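Local atomic coordinates of uncharacterized peroxidase-related protein (Silicibacter sp., PDB entry 2PFX), a protein that is of unknown function but, as a peroxidase-related member of the AhpD-like carboxymuconolactone decarboxylase family, is probably an oxidoreductase. Residues 22-25 with 26-30. Numbering follows the deposited sequence.
Sequences ETQK and YFEIC
Glu22 accepts the amide of Tyr26 on its carbonyl, Glu22 O to Tyr26 N 3.1 Å, one of a series of i to i+4 bonds along this helix. The Glu22 carboxylate turns to the solvent side and forms a salt bridge one turn on, long and weak as a hydrogen bond, with Glu22 OE2 3.3 Å from Lys25 NZ.

Thr23 works on the buried side. While its carbonyl takes the Phe27 amide (Thr23 O to Phe27 N 2.9 Å), its methyl rests over one face of the Phe27 ring, shifted toward the rim; Thr23 CG2 stands 4.1 Å from the ring centroid, a CH-pi contact. OG1 sits beside the backbone N (chi1 -55°), which puts CG2 anti to that N and over the ring, and the Thr23 and Phe27 side chains lie side by side and point the same way. Leu41 of helix 39-44 also packs on Phe27, and Val48 and Leu51 of helix 48-63 meet Thr23.

Gln24 binds Glu28 twice: Gln24 O receives Glu28 N, and Gln24 NE2 donates to Glu28 OE2 at 3.0 Å. A bend at chi2 (53°) swings the amide across the glutamate chain at roughly a right angle, and the NH arrives from above the carboxylate plane, the two planes lying 43° apart.

Lys25 carries the series on with Lys25 O to Ile29 N at 3.1 Å, and its CA lies 3.5 Å from Glu28 OE1. This is a typical amphipathic alpha-helix: Thr23 and Phe27 face the neighbouring helices of this all-helical fold, while i to i+3 and i to i+4 polar pairs line the outer surface.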
ATOM      1  N   GLU A  22      -7.674  46.098   7.597  1.00 15.67           N
ATOM      2  CA  GLU A  22      -6.534  45.590   6.825  1.00 12.69           C
ATOM      3  C   GLU A  22      -6.826  44.329   6.043  1.00 19.28           C
ATOM      4  O   GLU A  22      -6.257  44.076   4.965  1.00 17.34           O
ATOM      5  CB  GLU A  22      -5.346  45.366   7.774  1.00 22.99           C
ATOM      6  CG  GLU A  22      -4.674  46.665   8.172  1.00157.91           C
ATOM      7  CD  GLU A  22      -4.304  47.591   7.036  1.00 57.92           C
ATOM      8  OE1 GLU A  22      -3.375  47.301   6.256  1.00 40.22           O
ATOM      9  OE2 GLU A  22      -4.959  48.647   6.900  1.00 37.11           O
ATOM     10  N   THR A  23      -7.710  43.481   6.547  1.00 20.16           N
ATOM     11  CA  THR A  23      -8.051  42.256   5.812  1.00 14.29           C
ATOM     12  C   THR A  23      -9.010  42.533   4.668  1.00 17.08           C
ATOM     13  O   THR A  23      -8.921  41.978   3.575  1.00 16.75           O
ATOM     14  CB  THR A  23      -8.658  41.224   6.780  1.00 19.99           C
ATOM     15  OG1 THR A  23      -7.756  41.001   7.882  1.00 18.83           O
ATOM     16  CG2 THR A  23      -8.875  39.930   6.004  1.00 18.63           C
ATOM     17  N   GLN A  24      -9.962  43.428   4.920  1.00 13.88           N
ATOM     18  CA  GLN A  24     -10.841  43.951   3.893  1.00 12.95           C
ATOM     19  C   GLN A  24     -10.077  44.539   2.702  1.00  9.31           C
ATOM     20  O   GLN A  24     -10.399  44.254   1.556  1.00 13.15           O
ATOM     21  CB  GLN A  24     -11.748  45.051   4.484  1.00 24.34           C
ATOM     22  CG  GLN A  24     -12.688  45.656   3.431  1.00 27.16           C
ATOM     23  CD  GLN A  24     -13.457  44.539   2.736  1.00157.91           C
ATOM     24  OE1 GLN A  24     -14.169  43.814   3.434  1.00 31.33           O
ATOM     25  NE2 GLN A  24     -13.281  44.419   1.429  1.00 43.48           N
ATOM     26  N   LYS A  25      -9.109  45.381   3.034  1.00  9.88           N
ATOM     27  CA  LYS A  25      -8.228  46.006   2.057  1.00 15.76           C
ATOM     28  C   LYS A  25      -7.468  44.967   1.238  1.00 14.57           C
ATOM     29  O   LYS A  25      -7.337  45.037   0.017  1.00 18.75           O
ATOM     30  CB  LYS A  25      -7.222  46.917   2.761  1.00 25.31           C
ATOM     31  CG  LYS A  25      -7.656  48.354   2.951  1.00 26.19           C
ATOM     32  CD  LYS A  25      -6.721  49.114   3.870  1.00 26.25           C
ATOM     33  CE  LYS A  25      -5.371  49.298   3.184  1.00 32.96           C
ATOM     34  NZ  LYS A  25      -4.467  50.136   4.007  1.00 36.11           N
ATOM     35  N   TYR A  26      -6.954  43.965   1.935  1.00 14.22           N
ATOM     36  CA  TYR A  26      -6.156  42.921   1.302  1.00 17.80           C
ATOM     37  C   TYR A  26      -7.022  42.177   0.305  1.00 17.18           C
ATOM     38  O   TYR A  26      -6.690  41.840  -0.824  1.00 18.83           O
ATOM     39  CB  TYR A  26      -5.582  41.974   2.356  1.00 19.34           C
ATOM     40  CG  TYR A  26      -4.813  40.807   1.766  1.00 18.22           C
ATOM     41  CD1 TYR A  26      -3.629  41.002   1.067  1.00 17.31           C
ATOM     42  CD2 TYR A  26      -5.274  39.506   1.920  1.00 20.21           C
ATOM     43  CE1 TYR A  26      -2.924  39.943   0.528  1.00 27.08           C
ATOM     44  CE2 TYR A  26      -4.586  38.439   1.387  1.00 17.22           C
ATOM     45  CZ  TYR A  26      -3.414  38.663   0.697  1.00 64.62           C
ATOM     46  OH  TYR A  26      -2.736  37.583   0.172  1.00 21.09           O
ATOM     47  N   PHE A  27      -8.242  41.898   0.741  1.00 11.42           N
ATOM     48  CA  PHE A  27      -9.152  41.181  -0.131  1.00 14.20           C
ATOM     49  C   PHE A  27      -9.550  42.015  -1.325  1.00 14.21           C
ATOM     50  O   PHE A  27      -9.809  41.455  -2.393  1.00 18.22           O
ATOM     51  CB  PHE A  27     -10.362  40.740   0.695  1.00 16.00           C
ATOM     52  CG  PHE A  27     -10.107  39.499   1.548  1.00 14.72           C
ATOM     53  CD1 PHE A  27      -8.876  38.896   1.680  1.00 20.85           C
ATOM     54  CD2 PHE A  27     -11.186  38.956   2.232  1.00 26.69           C
ATOM     55  CE1 PHE A  27      -8.679  37.774   2.450  1.00 24.68           C
ATOM     56  CE2 PHE A  27     -11.013  37.815   2.996  1.00 30.79           C
ATOM     57  CZ  PHE A  27      -9.770  37.236   3.088  1.00 21.34           C
ATOM     58  N   GLU A  28      -9.607  43.329  -1.165  1.00 11.48           N
ATOM     59  CA  GLU A  28      -9.891  44.136  -2.359  1.00  9.99           C
ATOM     60  C   GLU A  28      -8.784  43.986  -3.388  1.00 18.99           C
ATOM     61  O   GLU A  28      -8.960  43.939  -4.606  1.00 16.18           O
ATOM     62  CB  GLU A  28     -10.064  45.594  -1.922  1.00 13.37           C
ATOM     63  CG  GLU A  28     -11.412  45.824  -1.267  1.00 26.15           C
ATOM     64  CD  GLU A  28     -11.448  46.956  -0.275  1.00 55.23           C
ATOM     65  OE1 GLU A  28     -10.440  47.667  -0.106  1.00 26.55           O
ATOM     66  OE2 GLU A  28     -12.535  47.106   0.321  1.00 19.92           O
ATOM     67  N   ILE A  29      -7.577  43.903  -2.833  1.00 21.35           N
ATOM     68  CA  ILE A  29      -6.411  43.768  -3.703  1.00 17.55           C
ATOM     69  C   ILE A  29      -6.419  42.435  -4.426  1.00 16.59           C
ATOM     70  O   ILE A  29      -6.184  42.326  -5.640  1.00 19.06           O
ATOM     71  CB  ILE A  29      -5.145  43.984  -2.847  1.00 19.97           C
ATOM     72  CG1 ILE A  29      -4.926  45.383  -2.306  1.00 37.01           C
ATOM     73  CG2 ILE A  29      -3.939  43.540  -3.657  1.00 49.24           C
ATOM     74  CD1 ILE A  29      -4.356  46.491  -3.143  1.00 42.84           C
ATOM     75  N   CYS A  30      -6.709  41.332  -3.739  1.00 21.81           N
ATOM     76  CA  CYS A  30      -6.791  40.010  -4.363  1.00 18.84           C
ATOM     77  C   CYS A  30      -7.792  39.993  -5.507  1.00 16.93           C
ATOM     78  O   CYS A  30      -7.601  39.496  -6.606  1.00 18.75           O
ATOM     79  CB  CYS A  30      -7.199  38.936  -3.335  1.00 20.94           C
ATOM     80  SG  CYS A  30      -6.079  38.617  -1.963  1.00 20.04           S
TER